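Local coordinates for Cobalt/magnesium transport protein CorA (Methanocaldococcus jannaschii, PDB 4EGW) that mediates magnesium influx into the cell as a homopentamer whose ion pathway opens when cytoplasmic magnesium is low and closes when it is high, at residues A[52-57]-A[125-130]; A[77-82]-A[115-120]; A[97-102]-A[111-116]. One frame throughout, in Å; residues are numbered along the deposited sequence.

All three contacts build one mixed sheet of the cytoplasmic domain and the helix laid on it. Contact 1 pairs two parallel strands and runs on into a partly exposed turn; its centre is polar, with a histidine, a carboxylate and a hydroxyl. Contact 3 is buried almost throughout: it is an antiparallel hairpin, mostly aliphatic, with hydroxyls and a lysine toward one end. Contact 2, also buried, sets helix 74-80 against the sheet through a tyrosine and two glycines. Contacts 2 and 3 share G115 and I116 on strand 110-119, and that strand joins contact 1 through the backbone bond from I126 N to G115 O.

Contact 1. Residues A[52-57]-A[125-130]; sequences WIDCYD and TIHSDK
H127 and D54 meet on one face of two parallel strands, the carboxylate lying at the edge of the imidazole with the two planes turned 32° apart. NE2 of H127 donates to OD2 of D54 at 2.9 Å, using the syn lone pair of that oxygen; its bond to OD1 is weak. The ring reaches across because CG of H127 stands between the backbone N and the carbonyl carbon (chi1 52°), which swings it over 52-57. On the same face T125 offers OG1 to the indole edge of W52, and NE1 donates to it at 3.0 Å. The same hydroxyl is modelled against OD1 of D54 at a separation too short to trust in detail.

The Y56 side chain crosses that of H127, yet their ring planes are nearly parallel, 10° apart, and slid until they barely overlap at 5.0 Å between centroids. What sits over the imidazole face is CA of Y56, a CH-pi contact 4.1 Å from the centroid. Farther out, the phenol edge meets the turn, with CE1 of Y56 3.2 Å from S128 O, while CA of K130 lies over a ring face. On the opposite face of the strands, small C55 gives its CB to CD1 of I126 at 3.5 Å.

Backbone bonds join T125, C55, H127 and D57 in the staggered pattern of parallel strands 51-56 and 122-127, and helix 132-143 brings I134 and H138 onto W52 and D54. ND1 of H127 is modelled very close to D129 O; if that bond is real, the two donations would be consistent with a protonated ring facing D54. A water that donates to OD2 of D54 and accepts from NZ of K130 at 2.9 Å bridges carboxylate to lysine and may further stabilise the negative charge.

Contact 2. Residues A[77-82]-A[115-120]; sequences LQIGLD and GIYIKN
The phenol of Y117 reaches from strand 110-119 to the backbone of G80, and the polar contacts centre on this hydroxyl. The N-H of G80 donates to OH of Y117 at 2.8 Å, arriving in the plane of the ring at its edge, though the bond is bent to 136°. D76 O is a further hydrogen-bond partner of the same hydroxyl. A weak backbone bond lies alongside, from N of G115 to O of G80 at 3.3 Å.

Through these bonds the short, weakly bonded helix 74-80 is fastened to the sheet in the alpha/beta/alpha sandwich of the CorA cytoplasmic domain. Helices 74-80 and 60-70 lie on the face of the sheet that carries Y117. With CG beside the backbone N and anti to the carbonyl carbon (chi1 -58°), the tyrosine projects toward that layer.

The apolar contacts surround the same ring. CD2 of L77 rests over one face, offset toward the rim and 4.0 Å from the centroid, a CH-pi contact suited to a branched aliphatic side chain that also packs on L63 and I70 of helix 60-70. I79 approaches obliquely, its CB 3.3 Å from OH of Y117.

The CA atoms come nearest at the glycine pair, where CA of G80 and CA of G115 are 3.7 Å apart, an approach that suits two residues without a CB.

Contact 3. Residues A[97-102]-A[111-116]; sequences LIIYKA and TTSLGI
K101 and S113 face each other as a non-hydrogen-bonded pair of the antiparallel hairpin formed by strands 96-104 and 110-119. From CB, 4.2 Å from OG1 of T111, the lysine chain heads across the partner strand. CG lies 3.8 Å from OG of S113. The bend at chi2 (-87°) sets CD between two hydroxyls, 3.3 Å from OG1 of T111 and 3.4 Å from OG of S113; CE is modelled doubtfully close to the latter. NZ passes S113 at too poor an angle for a bond and ends on E83 O. Lysine suits the place: its methylenes cover two hydroxyls already engaged, S113 with E85 O and T111 with S212, while its amine reaches a carbonyl beyond them. With an alanine here, E83 O would probably lose its ammonium partner and the two hydroxyls the methylenes that pack on them.

Six backbone hydrogen bonds zip the strands together in the pairs I98 with I116, Y100 with L114 and A102 with T112. The bond from A102 N to T112 O is nearly straight, at 174°, whereas that from I116 N is doubtfully short and that from L114 N less certain. On the face of I98, CD1 of that residue meets CG2 of I116 at 3.7 Å, a fit of beta-branched side chains that favour strands. On the face of K101, CD1 of I99 lies 3.9 Å from CA of G115.

The hairpin lies between two helical layers: I79 of helix 74-80 packs on L97 and I99, while on the other side helix 156-186 brings L162 to I116 and I165 to Y100 and A102, and helix 193-225 meets Y100 through N216 and L220.

Contact 1. Residues A[52-57]-A[125-130]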
loop_
_atom_site.group_PDB
_atom_site.type_symbol
_atom_site.label_atom_id
_atom_site.label_comp_id
_atom_site.label_asym_id
_atom_site.label_seq_id
_atom_site.Cartn_x
_atom_site.Cartn_y
_atom_site.Cartn_z
ATOM N N TRP A 52 0.913 -5.905 -23.675
ATOM C CA TRP A 52 1.112 -6.656 -22.448
ATOM C C TRP A 52 0.327 -7.953 -22.514
ATOM O O TRP A 52 -0.905 -7.944 -22.486
ATOM C CB TRP A 52 0.684 -5.842 -21.225
ATOM C CG TRP A 52 0.866 -6.592 -19.940
ATOM C CD1 TRP A 52 1.619 -7.712 -19.751
ATOM C CD2 TRP A 52 0.276 -6.285 -18.670
ATOM N NE1 TRP A 52 1.540 -8.118 -18.444
ATOM C CE2 TRP A 52 0.723 -7.258 -17.757
ATOM C CE3 TRP A 52 -0.581 -5.279 -18.215
ATOM C CZ2 TRP A 52 0.343 -7.258 -16.414
ATOM C CZ3 TRP A 52 -0.961 -5.284 -16.879
ATOM C CH2 TRP A 52 -0.497 -6.268 -15.995
ATOM N N ILE A 53 1.045 -9.065 -22.609
ATOM C CA ILE A 53 0.419 -10.375 -22.534
ATOM C C ILE A 53 0.689 -10.980 -21.165
ATOM O O ILE A 53 1.839 -11.171 -20.770
ATOM C CB ILE A 53 0.935 -11.329 -23.627
ATOM C CG1 ILE A 53 0.772 -10.692 -25.002
ATOM C CG2 ILE A 53 0.202 -12.671 -23.571
ATOM C CD1 ILE A 53 1.109 -11.628 -26.126
ATOM N N ASP A 54 -0.377 -11.248 -20.426
ATOM C CA ASP A 54 -0.247 -11.967 -19.171
ATOM C C ASP A 54 -0.782 -13.363 -19.373
ATOM O O ASP A 54 -1.928 -13.557 -19.781
ATOM C CB ASP A 54 -1.011 -11.272 -18.050
ATOM C CG ASP A 54 -0.927 -12.027 -16.744
ATOM O OD1 ASP A 54 0.162 -12.021 -16.139
ATOM O OD2 ASP A 54 -1.944 -12.620 -16.322
ATOM N N CYS A 55 0.065 -14.342 -19.108
ATOM C CA CYS A 55 -0.340 -15.719 -19.281
ATOM C C CYS A 55 -0.385 -16.433 -17.939
ATOM O O CYS A 55 0.653 -16.738 -17.339
ATOM C CB CYS A 55 0.621 -16.429 -20.221
ATOM S SG CYS A 55 0.175 -18.132 -20.480
ATOM N N TYR A 56 -1.597 -16.730 -17.487
ATOM C CA TYR A 56 -1.765 -17.349 -16.188
ATOM C C TYR A 56 -2.021 -18.844 -16.329
ATOM O O TYR A 56 -3.089 -19.251 -16.783
ATOM C CB TYR A 56 -2.932 -16.687 -15.444
ATOM C CG TYR A 56 -3.311 -17.395 -14.158
ATOM C CD1 TYR A 56 -2.375 -18.144 -13.456
ATOM C CD2 TYR A 56 -4.606 -17.326 -13.653
ATOM C CE1 TYR A 56 -2.708 -18.799 -12.293
ATOM C CE2 TYR A 56 -4.948 -17.978 -12.478
ATOM C CZ TYR A 56 -3.991 -18.718 -11.804
ATOM O OH TYR A 56 -4.305 -19.385 -10.636
ATOM N N ASP A 57 -1.036 -19.652 -15.940
ATOM C CA ASP A 57 -1.234 -21.087 -15.742
ATOM C C ASP A 57 -1.776 -21.810 -16.978
ATOM O O ASP A 57 -2.808 -22.477 -16.901
ATOM C CB ASP A 57 -2.190 -21.287 -14.560
ATOM C CG ASP A 57 -2.206 -22.709 -14.038
ATOM O OD1 ASP A 57 -1.126 -23.344 -13.979
ATOM O OD2 ASP A 57 -3.308 -23.182 -13.675
ATOM N N THR A 125 4.038 -11.200 -19.071
ATOM C CA THR A 125 4.101 -11.651 -17.687
ATOM C C THR A 125 3.524 -13.035 -17.629
ATOM O O THR A 125 2.348 -13.235 -17.915
ATOM C CB THR A 125 3.228 -10.808 -16.760
ATOM O OG1 THR A 125 1.874 -10.830 -17.237
ATOM C CG2 THR A 125 3.726 -9.376 -16.701
ATOM N N ILE A 126 4.346 -13.997 -17.247
ATOM C CA ILE A 126 3.897 -15.372 -17.221
ATOM C C ILE A 126 3.984 -15.958 -15.808
ATOM O O ILE A 126 5.034 -15.901 -15.149
ATOM C CB ILE A 126 4.682 -16.219 -18.239
ATOM C CG1 ILE A 126 4.113 -17.633 -18.307
ATOM C CG2 ILE A 126 6.172 -16.218 -17.919
ATOM C CD1 ILE A 126 3.661 -18.014 -19.696
ATOM N N HIS A 127 2.862 -16.496 -15.337
ATOM C CA HIS A 127 2.811 -17.062 -14.003
ATOM C C HIS A 127 1.927 -18.291 -13.925
ATOM O O HIS A 127 0.863 -18.337 -14.537
ATOM C CB HIS A 127 2.361 -16.012 -12.983
ATOM C CG HIS A 127 1.098 -15.295 -13.348
ATOM N ND1 HIS A 127 -0.099 -15.516 -12.698
ATOM C CD2 HIS A 127 0.849 -14.336 -14.272
ATOM C CE1 HIS A 127 -1.033 -14.737 -13.214
ATOM N NE2 HIS A 127 -0.485 -14.010 -14.171
ATOM N N SER A 128 2.393 -19.294 -13.188
ATOM C CA SER A 128 1.602 -20.482 -12.899
ATOM C C SER A 128 0.610 -20.286 -11.751
ATOM O O SER A 128 -0.416 -20.965 -11.683
ATOM C CB SER A 128 2.510 -21.672 -12.616
ATOM O OG SER A 128 3.272 -21.996 -13.767
ATOM N N ASP A 129 0.930 -19.382 -10.832
ATOM C CA ASP A 129 0.023 -19.066 -9.731
ATOM C C ASP A 129 -0.590 -17.696 -9.972
ATOM O O ASP A 129 0.031 -16.832 -10.588
ATOM C CB ASP A 129 0.751 -19.083 -8.379
ATOM C CG ASP A 129 0.600 -20.408 -7.639
ATOM O OD1 ASP A 129 -0.427 -21.093 -7.819
ATOM O OD2 ASP A 129 1.510 -20.762 -6.860
ATOM N N LYS A 130 -1.813 -17.491 -9.508
ATOM C CA LYS A 130 -2.392 -16.170 -9.625
ATOM C C LYS A 130 -1.428 -15.210 -8.960
ATOM O O LYS A 130 -0.746 -15.558 -7.995
ATOM C CB LYS A 130 -3.742 -16.102 -8.926
ATOM C CG LYS A 130 -4.745 -15.176 -9.599
ATOM C CD LYS A 130 -4.180 -13.782 -9.925
ATOM C CE LYS A 130 -3.913 -13.600 -11.427
ATOM N NZ LYS A 130 -4.247 -12.229 -11.927
HETATM O O HOH W 1 -4.538 -12.695 -14.778
#

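Contact 2. Residues A[77-82]-A[115-120]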
loop_
_atom_site.group_PDB
_atom_site.type_symbol
_atom_site.label_atom_id
_atom_site.label_comp_id
_atom_site.label_asym_id
_atom_site.label_seq_id
_atom_site.Cartn_x
_atom_site.Cartn_y
_atom_site.Cartn_z
ATOM N N LEU A 77 9.975 -20.277 -22.238
ATOM C CA LEU A 77 8.793 -19.732 -21.572
ATOM C C LEU A 77 8.487 -20.528 -20.306
ATOM O O LEU A 77 7.877 -20.023 -19.346
ATOM C CB LEU A 77 7.583 -19.740 -22.508
ATOM C CG LEU A 77 7.647 -18.834 -23.733
ATOM C CD1 LEU A 77 6.335 -18.909 -24.498
ATOM C CD2 LEU A 77 7.956 -17.405 -23.336
ATOM N N GLN A 78 8.926 -21.781 -20.315
ATOM C CA GLN A 78 8.715 -22.672 -19.188
ATOM C C GLN A 78 9.482 -22.200 -17.948
ATOM O O GLN A 78 9.126 -22.537 -16.814
ATOM C CB GLN A 78 9.064 -24.106 -19.577
ATOM C CG GLN A 78 7.938 -24.804 -20.346
ATOM C CD GLN A 78 8.409 -26.027 -21.119
ATOM O OE1 GLN A 78 9.605 -26.184 -21.389
ATOM N NE2 GLN A 78 7.466 -26.905 -21.484
ATOM N N ILE A 79 10.525 -21.405 -18.166
ATOM C CA ILE A 79 11.181 -20.736 -17.057
ATOM C C ILE A 79 10.105 -19.983 -16.288
ATOM O O ILE A 79 9.978 -20.138 -15.073
ATOM C CB ILE A 79 12.244 -19.716 -17.524
ATOM C CG1 ILE A 79 13.094 -20.281 -18.662
ATOM C CG2 ILE A 79 13.136 -19.310 -16.360
ATOM C CD1 ILE A 79 14.046 -19.257 -19.262
ATOM N N GLY A 80 9.325 -19.185 -17.014
ATOM C CA GLY A 80 8.320 -18.322 -16.416
ATOM C C GLY A 80 7.294 -19.020 -15.539
ATOM O O GLY A 80 6.871 -18.487 -14.519
ATOM N N LEU A 81 6.900 -20.225 -15.929
ATOM C CA LEU A 81 5.863 -20.956 -15.210
ATOM C C LEU A 81 6.405 -21.750 -14.032
ATOM O O LEU A 81 5.656 -22.484 -13.388
ATOM C CB LEU A 81 5.112 -21.895 -16.149
ATOM C CG LEU A 81 4.140 -21.196 -17.086
ATOM C CD1 LEU A 81 3.511 -22.211 -17.993
ATOM C CD2 LEU A 81 3.080 -20.454 -16.292
ATOM N N ASP A 82 7.704 -21.641 -13.769
ATOM C CA ASP A 82 8.277 -22.306 -12.603
ATOM C C ASP A 82 8.200 -21.326 -11.445
ATOM O O ASP A 82 8.807 -20.258 -11.472
ATOM C CB ASP A 82 9.719 -22.760 -12.867
ATOM C CG ASP A 82 10.239 -23.733 -11.810
ATOM O OD1 ASP A 82 9.681 -23.780 -10.692
ATOM O OD2 ASP A 82 11.222 -24.449 -12.097
ATOM N N GLY A 115 7.698 -15.290 -14.354
ATOM C CA GLY A 115 8.594 -14.797 -15.371
ATOM C C GLY A 115 8.007 -13.589 -16.070
ATOM O O GLY A 115 6.804 -13.532 -16.358
ATOM N N ILE A 116 8.874 -12.645 -16.395
ATOM C CA ILE A 116 8.476 -11.506 -17.188
ATOM C C ILE A 116 9.440 -11.403 -18.353
ATOM O O ILE A 116 10.615 -11.091 -18.162
ATOM C CB ILE A 116 8.615 -10.243 -16.359
ATOM C CG1 ILE A 116 7.629 -10.282 -15.194
ATOM C CG2 ILE A 116 8.439 -9.008 -17.230
ATOM C CD1 ILE A 116 7.776 -9.120 -14.246
ATOM N N TYR A 117 8.951 -11.637 -19.562
ATOM C CA TYR A 117 9.829 -11.577 -20.721
ATOM C C TYR A 117 9.591 -10.274 -21.465
ATOM O O TYR A 117 8.452 -9.839 -21.627
ATOM C CB TYR A 117 9.579 -12.758 -21.659
ATOM C CG TYR A 117 9.752 -14.129 -21.039
ATOM C CD1 TYR A 117 8.979 -14.526 -19.960
ATOM C CD2 TYR A 117 10.662 -15.040 -21.558
ATOM C CE1 TYR A 117 9.115 -15.779 -19.401
ATOM C CE2 TYR A 117 10.807 -16.302 -21.008
ATOM C CZ TYR A 117 10.028 -16.668 -19.928
ATOM O OH TYR A 117 10.163 -17.921 -19.357
ATOM N N ILE A 118 10.658 -9.641 -21.920
ATOM C CA ILE A 118 10.495 -8.444 -22.727
ATOM C C ILE A 118 11.110 -8.598 -24.098
ATOM O O ILE A 118 12.328 -8.638 -24.240
ATOM C CB ILE A 118 11.137 -7.245 -22.054
ATOM C CG1 ILE A 118 10.434 -6.987 -20.725
ATOM C CG2 ILE A 118 11.076 -6.046 -22.970
ATOM C CD1 ILE A 118 10.884 -5.743 -20.044
ATOM N N LYS A 119 10.261 -8.645 -25.111
ATOM C CA LYS A 119 10.729 -8.801 -26.478
ATOM C C LYS A 119 10.286 -7.595 -27.293
ATOM O O LYS A 119 9.090 -7.397 -27.535
ATOM C CB LYS A 119 10.181 -10.096 -27.080
ATOM C CG LYS A 119 10.993 -10.617 -28.245
ATOM C CD LYS A 119 10.503 -11.975 -28.713
ATOM C CE LYS A 119 10.887 -12.193 -30.149
ATOM N NZ LYS A 119 10.147 -13.341 -30.711
ATOM N N ASN A 120 11.256 -6.785 -27.706
ATOM C CA ASN A 120 10.948 -5.553 -28.413
ATOM C C ASN A 120 9.935 -4.777 -27.608
ATOM O O ASN A 120 10.204 -4.365 -26.477
ATOM C CB ASN A 120 10.393 -5.857 -29.790
ATOM C CG ASN A 120 11.091 -7.019 -30.437
ATOM O OD1 ASN A 120 10.477 -8.054 -30.698
ATOM N ND2 ASN A 120 12.392 -6.869 -30.683
#

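Contact 3. Residues A[97-102]-A[111-116]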
loop_
_atom_site.group_PDB
_atom_site.type_symbol
_atom_site.label_atom_id
_atom_site.label_comp_id
_atom_site.label_asym_id
_atom_site.label_seq_id
_atom_site.Cartn_x
_atom_site.Cartn_y
_atom_site.Cartn_z
ATOM N N LEU A 97 14.416 -11.366 -19.726
ATOM C CA LEU A 97 13.679 -12.167 -18.752
ATOM C C LEU A 97 13.887 -11.697 -17.328
ATOM O O LEU A 97 15.018 -11.622 -16.846
ATOM C CB LEU A 97 14.043 -13.658 -18.852
ATOM C CG LEU A 97 13.390 -14.594 -17.814
ATOM C CD1 LEU A 97 11.869 -14.539 -17.874
ATOM C CD2 LEU A 97 13.860 -16.029 -17.980
ATOM N N ILE A 98 12.782 -11.386 -16.656
ATOM C CA ILE A 98 12.809 -11.133 -15.225
ATOM C C ILE A 98 11.958 -12.162 -14.506
ATOM O O ILE A 98 10.780 -12.356 -14.816
ATOM C CB ILE A 98 12.301 -9.722 -14.843
ATOM C CG1 ILE A 98 12.873 -8.650 -15.783
ATOM C CG2 ILE A 98 12.623 -9.422 -13.364
ATOM C CD1 ILE A 98 12.114 -8.498 -17.081
ATOM N N ILE A 99 12.587 -12.842 -13.564
ATOM C CA ILE A 99 11.890 -13.687 -12.623
ATOM C C ILE A 99 11.665 -12.810 -11.404
ATOM O O ILE A 99 12.539 -12.030 -11.017
ATOM C CB ILE A 99 12.754 -14.917 -12.227
ATOM C CG1 ILE A 99 13.197 -15.697 -13.479
ATOM C CG2 ILE A 99 12.012 -15.812 -11.215
ATOM C CD1 ILE A 99 12.055 -16.187 -14.348
ATOM N N TYR A 100 10.494 -12.909 -10.800
ATOM C CA TYR A 100 10.231 -12.078 -9.650
ATOM C C TYR A 100 9.336 -12.820 -8.685
ATOM O O TYR A 100 8.506 -13.625 -9.103
ATOM C CB TYR A 100 9.564 -10.798 -10.110
ATOM C CG TYR A 100 9.926 -9.594 -9.295
ATOM C CD1 TYR A 100 11.149 -8.967 -9.457
ATOM C CD2 TYR A 100 9.036 -9.074 -8.365
ATOM C CE1 TYR A 100 11.480 -7.852 -8.713
ATOM C CE2 TYR A 100 9.354 -7.960 -7.618
ATOM C CZ TYR A 100 10.577 -7.350 -7.795
ATOM O OH TYR A 100 10.891 -6.239 -7.045
ATOM N N LYS A 101 9.523 -12.569 -7.392
ATOM C CA LYS A 101 8.701 -13.202 -6.366
ATOM C C LYS A 101 7.568 -12.293 -5.918
ATOM O O LYS A 101 7.792 -11.195 -5.407
ATOM C CB LYS A 101 9.538 -13.608 -5.154
ATOM C CG LYS A 101 10.356 -14.867 -5.361
ATOM C CD LYS A 101 9.581 -16.132 -5.044
ATOM C CE LYS A 101 10.401 -17.327 -5.421
ATOM N NZ LYS A 101 9.642 -18.556 -5.108
ATOM N N ALA A 102 6.349 -12.778 -6.096
ATOM C CA ALA A 102 5.176 -12.044 -5.699
ATOM C C ALA A 102 4.453 -12.830 -4.613
ATOM O O ALA A 102 4.507 -14.062 -4.589
ATOM C CB ALA A 102 4.283 -11.856 -6.886
ATOM N N THR A 111 5.205 -16.872 -1.123
ATOM C CA THR A 111 5.443 -16.181 -2.381
ATOM C C THR A 111 5.640 -17.170 -3.507
ATOM O O THR A 111 5.857 -18.356 -3.273
ATOM C CB THR A 111 6.662 -15.274 -2.328
ATOM O OG1 THR A 111 7.840 -16.073 -2.215
ATOM C CG2 THR A 111 6.565 -14.319 -1.162
ATOM N N THR A 112 5.539 -16.665 -4.731
ATOM C CA THR A 112 5.508 -17.489 -5.921
ATOM C C THR A 112 6.152 -16.706 -7.064
ATOM O O THR A 112 6.000 -15.490 -7.161
ATOM C CB THR A 112 4.050 -17.822 -6.297
ATOM O OG1 THR A 112 4.007 -18.897 -7.254
ATOM C CG2 THR A 112 3.363 -16.590 -6.880
ATOM N N SER A 113 6.873 -17.403 -7.932
ATOM C CA SER A 113 7.607 -16.739 -8.999
ATOM C C SER A 113 6.806 -16.542 -10.275
ATOM O O SER A 113 5.977 -17.375 -10.675
ATOM C CB SER A 113 8.913 -17.474 -9.302
ATOM O OG SER A 113 9.864 -17.267 -8.270
ATOM N N LEU A 114 7.052 -15.408 -10.909
ATOM C CA LEU A 114 6.554 -15.186 -12.247
ATOM C C LEU A 114 7.707 -14.785 -13.129
ATOM O O LEU A 114 8.629 -14.100 -12.687
ATOM C CB LEU A 114 5.465 -14.114 -12.271
ATOM C CG LEU A 114 5.644 -12.764 -11.579
ATOM C CD1 LEU A 114 7.074 -12.482 -11.227
ATOM C CD2 LEU A 114 5.088 -11.663 -12.467
ATOM N N GLY A 115 7.698 -15.290 -14.354
ATOM C CA GLY A 115 8.594 -14.797 -15.371
ATOM C C GLY A 115 8.007 -13.589 -16.070
ATOM O O GLY A 115 6.804 -13.532 -16.358
ATOM N N ILE A 116 8.874 -12.645 -16.395
ATOM C CA ILE A 116 8.476 -11.506 -17.188
ATOM C C ILE A 116 9.440 -11.403 -18.353
ATOM O O ILE A 116 10.615 -11.091 -18.162
ATOM C CB ILE A 116 8.615 -10.243 -16.359
ATOM C CG1 ILE A 116 7.629 -10.282 -15.194
ATOM C CG2 ILE A 116 8.439 -9.008 -17.230
ATOM C CD1 ILE A 116 7.776 -9.120 -14.246
#